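PDB 2ZWS: neutral ceramidase from Pseudomonas aeruginosa, which hydrolyses the N-acyl linkage of ceramides to sphingosine and free fatty acid with the help of zinc, and also catalyses the reverse synthesis. Local coordinates for residues L63-Q68 and N443-Y448; F67-L72 and F105-M110. All blocks are in the same frame, centred on the assembly; numbering follows the deposited sequence.

Contact 1 (L63-Q68 and N443-Y448); sequences LGMIFQ and NAYASY. With ZN (zinc ion), chain B; FMT (formic acid), chain D.
Phe67 and Ala444 bring their CA atoms within 4.3 Å of each other where two irregular loops cross, the runs from Met65 to Gln68 and from Asn443 to Tyr445 heading 107° apart. No direct hydrogen bond crosses between the loops; two waters and a formic acid bridge them. One water accepts from Ile66 N and donates to Ala444 O, and a second accepts from Gln68 NE2, which also donates to Val392 O, and donates to Asn443 O. The formic acid molecule, probably from the crystallisation liquor, offers a single oxygen, O1, to both loops: Gln68 N reaches it at 2.8 Å and Tyr445 N at 2.9 Å, both nearly straight.

Among the side chains, Met65 packs on Tyr445, the residue with the largest share of the buried surface. With CG of Met65 held between its backbone N and carbonyl carbon (chi1 46°) and the chain bent again at chi2 and chi3, CE is carried over the middle of the Tyr445 ring, 3.7 Å from its centroid, a CH-pi contact. SD stands higher above the same face in a more distant Met-aromatic contact, while CB of Met65 sits 3.6 Å from CD1 of Tyr445. Phe67 lies alongside, pointing the same way, its CD2 3.8 Å from CB of Tyr445.

Past this packing, Tyr445 OH hydrogen-bonds Glu411, a zinc ligand, and Tyr448 OH itself binds the zinc ion at 2.2 Å. With His97, His204 and Glu411 completing the protein ligands, and Gln68 and Tyr445 inferred to bind substrate, the crossing forms part of the zinc-dependent ceramidase active site.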
# COMPACT_ATOMS: atom_id res chain seq x y z
N LEU A 63 0.30 2.08 0.42
CA LEU A 63 0.62 2.58 -0.92
C LEU A 63 -0.08 1.72 -1.96
O LEU A 63 -0.47 0.58 -1.68
CB LEU A 63 2.13 2.49 -1.19
CG LEU A 63 3.00 3.32 -0.23
CD1 LEU A 63 4.45 3.02 -0.44
CD2 LEU A 63 2.71 4.81 -0.44
N GLY A 64 -0.20 2.24 -3.19
CA GLY A 64 -0.74 1.45 -4.29
C GLY A 64 0.15 0.26 -4.60
O GLY A 64 -0.33 -0.83 -4.93
N MET A 65 1.46 0.47 -4.46
CA MET A 65 2.40 -0.60 -4.72
C MET A 65 3.77 -0.20 -4.20
O MET A 65 3.97 0.95 -3.79
CB MET A 65 2.45 -0.95 -6.21
CG MET A 65 2.53 0.22 -7.11
SD MET A 65 0.98 1.14 -7.50
CE MET A 65 0.00 -0.03 -8.43
N ILE A 66 4.69 -1.16 -4.16
CA ILE A 66 6.06 -0.75 -3.82
C ILE A 66 6.94 -0.97 -5.03
O ILE A 66 7.31 -2.06 -5.44
CB ILE A 66 6.65 -1.34 -2.53
CG1 ILE A 66 6.62 -2.85 -2.62
CG2 ILE A 66 5.91 -0.82 -1.29
CD1 ILE A 66 5.40 -3.37 -2.13
N PHE A 67 7.25 0.15 -5.63
CA PHE A 67 7.97 0.12 -6.89
C PHE A 67 9.44 -0.22 -6.69
O PHE A 67 10.02 0.05 -5.63
CB PHE A 67 7.85 1.47 -7.57
CG PHE A 67 6.45 1.81 -8.06
CD1 PHE A 67 5.78 2.91 -7.51
CD2 PHE A 67 5.80 1.02 -9.02
CE1 PHE A 67 4.53 3.27 -7.93
CE2 PHE A 67 4.50 1.38 -9.48
CZ PHE A 67 3.88 2.53 -8.92
N GLN A 68 10.06 -0.78 -7.73
CA GLN A 68 11.47 -1.10 -7.69
C GLN A 68 12.34 0.08 -7.22
O GLN A 68 13.27 -0.11 -6.44
CB GLN A 68 11.93 -1.63 -9.04
CG GLN A 68 13.35 -2.05 -9.05
CD GLN A 68 13.57 -3.15 -10.07
OE1 GLN A 68 13.85 -2.89 -11.26
NE2 GLN A 68 13.36 -4.40 -9.64
N ASN A 443 8.00 -5.64 -3.13
CA ASN A 443 9.34 -5.34 -3.62
C ASN A 443 9.46 -4.67 -4.99
O ASN A 443 10.46 -3.98 -5.24
CB ASN A 443 10.28 -6.55 -3.53
CG ASN A 443 10.44 -7.08 -2.11
OD1 ASN A 443 10.55 -8.31 -1.92
ND2 ASN A 443 10.53 -6.20 -1.14
N ALA A 444 8.49 -4.89 -5.88
CA ALA A 444 8.40 -4.15 -7.16
C ALA A 444 6.97 -4.27 -7.62
O ALA A 444 6.15 -4.91 -6.95
CB ALA A 444 9.37 -4.72 -8.20
N TYR A 445 6.67 -3.66 -8.76
CA TYR A 445 5.33 -3.81 -9.32
C TYR A 445 5.42 -4.03 -10.81
O TYR A 445 5.95 -3.21 -11.54
CB TYR A 445 4.50 -2.57 -9.02
CG TYR A 445 3.10 -2.70 -9.53
CD1 TYR A 445 2.13 -3.43 -8.83
CD2 TYR A 445 2.75 -2.12 -10.75
CE1 TYR A 445 0.82 -3.57 -9.36
CE2 TYR A 445 1.47 -2.22 -11.25
CZ TYR A 445 0.51 -2.96 -10.57
OH TYR A 445 -0.76 -3.08 -11.07
N ALA A 446 4.89 -5.17 -11.25
CA ALA A 446 4.94 -5.53 -12.68
C ALA A 446 3.54 -5.98 -13.12
O ALA A 446 3.38 -7.02 -13.77
CB ALA A 446 5.99 -6.61 -12.90
N SER A 447 2.55 -5.16 -12.80
CA SER A 447 1.18 -5.33 -13.27
C SER A 447 0.55 -6.65 -12.83
O SER A 447 0.68 -7.03 -11.70
CB SER A 447 1.12 -5.07 -14.79
OG SER A 447 1.46 -3.71 -15.03
N TYR A 448 -0.13 -7.37 -13.72
CA TYR A 448 -1.00 -8.50 -13.32
C TYR A 448 -0.45 -9.87 -13.70
O TYR A 448 0.34 -10.00 -14.65
CB TYR A 448 -2.44 -8.30 -13.84
CG TYR A 448 -3.20 -7.21 -13.11
CD1 TYR A 448 -3.00 -5.86 -13.40
CD2 TYR A 448 -4.14 -7.53 -12.14
CE1 TYR A 448 -3.70 -4.83 -12.69
CE2 TYR A 448 -4.86 -6.56 -11.46
CZ TYR A 448 -4.64 -5.19 -11.71
OH TYR A 448 -5.36 -4.24 -10.97
ZN ZN B . -5.00 -3.77 -8.88
C FMT D . 8.14 -0.86 -10.72
O1 FMT D . 8.43 -1.66 -9.79
O2 FMT D . 8.59 0.30 -10.81
O HOH W 1 4.23 -3.75 -5.30
O HOH W 2 12.78 -4.31 -6.63
O HOH W 3 -5.50 -1.81 -9.49

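Contact 2 (F67-L72 and F105-M110). With FMT (formic acid), chain D.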
# COMPACT_ATOMS: atom_id res chain seq x y z
N PHE A 67 7.25 0.15 -5.63
CA PHE A 67 7.97 0.12 -6.89
C PHE A 67 9.44 -0.22 -6.69
O PHE A 67 10.02 0.05 -5.63
CB PHE A 67 7.85 1.47 -7.57
CG PHE A 67 6.45 1.81 -8.06
CD1 PHE A 67 5.78 2.91 -7.51
CD2 PHE A 67 5.80 1.02 -9.02
CE1 PHE A 67 4.53 3.27 -7.93
CE2 PHE A 67 4.50 1.38 -9.48
CZ PHE A 67 3.88 2.53 -8.92
N GLN A 68 10.06 -0.78 -7.73
CA GLN A 68 11.47 -1.10 -7.69
C GLN A 68 12.34 0.08 -7.22
O GLN A 68 13.27 -0.11 -6.44
CB GLN A 68 11.93 -1.63 -9.04
CG GLN A 68 13.35 -2.05 -9.05
CD GLN A 68 13.57 -3.15 -10.07
OE1 GLN A 68 13.85 -2.89 -11.26
NE2 GLN A 68 13.36 -4.40 -9.64
N ALA A 69 12.04 1.29 -7.69
CA ALA A 69 12.83 2.45 -7.27
C ALA A 69 12.88 2.68 -5.74
O ALA A 69 13.92 3.07 -5.16
CB ALA A 69 12.30 3.70 -7.98
N VAL A 70 11.74 2.47 -5.08
CA VAL A 70 11.62 2.56 -3.64
C VAL A 70 12.44 1.44 -3.01
O VAL A 70 13.22 1.69 -2.10
CB VAL A 70 10.13 2.51 -3.23
CG1 VAL A 70 9.98 2.40 -1.70
CG2 VAL A 70 9.39 3.75 -3.79
N HIS A 71 12.23 0.19 -3.46
CA HIS A 71 12.97 -0.95 -2.91
C HIS A 71 14.48 -0.71 -2.97
O HIS A 71 15.19 -0.86 -1.96
CB HIS A 71 12.56 -2.19 -3.71
CG HIS A 71 13.27 -3.44 -3.32
ND1 HIS A 71 14.12 -4.10 -4.18
CD2 HIS A 71 13.22 -4.19 -2.19
CE1 HIS A 71 14.58 -5.18 -3.59
NE2 HIS A 71 14.05 -5.26 -2.38
N LEU A 72 14.98 -0.27 -4.12
CA LEU A 72 16.42 -0.09 -4.30
C LEU A 72 16.98 0.99 -3.37
O LEU A 72 18.05 0.83 -2.82
CB LEU A 72 16.74 0.24 -5.78
CG LEU A 72 16.45 -0.90 -6.76
CD1 LEU A 72 16.62 -0.43 -8.23
CD2 LEU A 72 17.31 -2.14 -6.48
N PHE A 105 5.97 7.72 -7.86
CA PHE A 105 7.08 7.16 -7.13
C PHE A 105 7.67 5.87 -7.71
O PHE A 105 8.43 5.14 -7.04
CB PHE A 105 6.77 7.07 -5.62
CG PHE A 105 5.55 6.24 -5.29
CD1 PHE A 105 4.27 6.79 -5.35
CD2 PHE A 105 5.68 4.91 -4.88
CE1 PHE A 105 3.14 6.02 -5.02
CE2 PHE A 105 4.57 4.13 -4.53
CZ PHE A 105 3.30 4.68 -4.61
N SER A 106 7.33 5.61 -8.98
CA SER A 106 8.01 4.60 -9.79
C SER A 106 9.10 5.27 -10.59
O SER A 106 9.05 6.49 -10.78
CB SER A 106 7.03 3.95 -10.78
OG SER A 106 7.65 2.91 -11.53
N HIS A 107 10.04 4.48 -11.09
CA HIS A 107 10.94 4.98 -12.12
C HIS A 107 10.59 4.48 -13.53
O HIS A 107 11.24 4.87 -14.49
CB HIS A 107 12.39 4.64 -11.80
CG HIS A 107 12.99 5.54 -10.75
ND1 HIS A 107 14.25 5.36 -10.22
CD2 HIS A 107 12.48 6.63 -10.13
CE1 HIS A 107 14.49 6.29 -9.31
NE2 HIS A 107 13.44 7.10 -9.25
N TYR A 108 9.55 3.65 -13.62
CA TYR A 108 9.04 3.13 -14.90
C TYR A 108 7.89 3.95 -15.42
O TYR A 108 6.90 4.21 -14.71
CB TYR A 108 8.69 1.65 -14.82
CG TYR A 108 9.95 0.85 -14.82
CD1 TYR A 108 10.65 0.61 -16.02
CD2 TYR A 108 10.48 0.36 -13.63
CE1 TYR A 108 11.83 -0.07 -16.00
CE2 TYR A 108 11.68 -0.33 -13.62
CZ TYR A 108 12.34 -0.56 -14.81
OH TYR A 108 13.54 -1.22 -14.86
N ALA A 109 8.01 4.36 -16.69
CA ALA A 109 7.10 5.36 -17.21
C ALA A 109 5.63 4.96 -17.14
O ALA A 109 4.79 5.80 -16.87
CB ALA A 109 7.48 5.77 -18.65
N MET A 110 5.31 3.69 -17.41
CA MET A 110 3.93 3.20 -17.42
C MET A 110 3.18 3.60 -16.14
O MET A 110 2.02 4.01 -16.17
CB MET A 110 3.92 1.67 -17.58
CG MET A 110 2.54 1.06 -17.82
SD MET A 110 1.73 1.70 -19.30
CE MET A 110 3.01 1.63 -20.51
C FMT D . 8.14 -0.86 -10.72
O1 FMT D . 8.43 -1.66 -9.79
O2 FMT D . 8.59 0.30 -10.81
O HOH W 4 13.47 -3.83 -14.03
O HOH W 5 14.70 -0.68 -12.41
O HOH W 6 10.71 1.78 -10.15
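Part of the inferred substrate site is built where the first turn of helix 68-81 meets the loop leading to helix 109-112, and where Phe67 and Ser106 touch. CB of Ser106 stands over the middle of the Phe67 ring, 3.5 Å from the centroid and only 9° off the normal. The ring also presents an edge to Phe105: an offset edge-to-face pair, with planes at 62° and centroids 4.9 Å apart. CE1 of Phe67 stands over one face of the Phe105 ring, toward its rim, and CD1 comes 3.3 Å from CD2 of Phe105, while CG2 of Val70 comes to the edge of the Phe105 ring.

Phe67 is the N-cap residue, so the Ala69 amide belongs to the helix start, and it finds its acceptor here: a water accepts from Ala69 N and His107 N and donates to O2 of the formic acid, which Ser106 OG also reaches. Bound carboxylate-like oxygens at a helix N terminus would probably be stabilised by its dipole. Tyr108 N donates to Ser106 OG at 2.9 Å, an ST turn that holds the hydroxyl oxygen while it donates to formic acid O2; the serine torsion that places it there is extended (chi1 -177°).

Further along both segments, CB of Ala69 rests over the centre of the His107 imidazole, 3.4 Å from the centroid, and Phe118 and Phe123 also pack on that histidine. Gln68 and Tyr108 cross with the amide, its NE2 held by Val392 O, tilted against the ring; Gln68 OE1 and Tyr108 OH, 4.0 Å apart, are joined through two waters, both of which donate to OE1.

Overall arrangement
Following the chain from its N terminus, strand 55-61 runs into the loop 63-68, which passes directly into helix 68-81. Contact 2 closes the shorter loop: after this helix and strand 91-95 the chain returns at 105-110, 33 residues on. Contact 1 closes a far longer one, bringing in 443-448, the loop between strands 435-439 and 448-449, across 375 residues. Both start from the same place and share Phe67 and Gln68, so the shorter closure nests within the longer. Their centres are 8 Å apart, and the formic acid touches all three loops. Together they tie the helix start to the zinc-binding 443-448 region and the approach to helix 109-112.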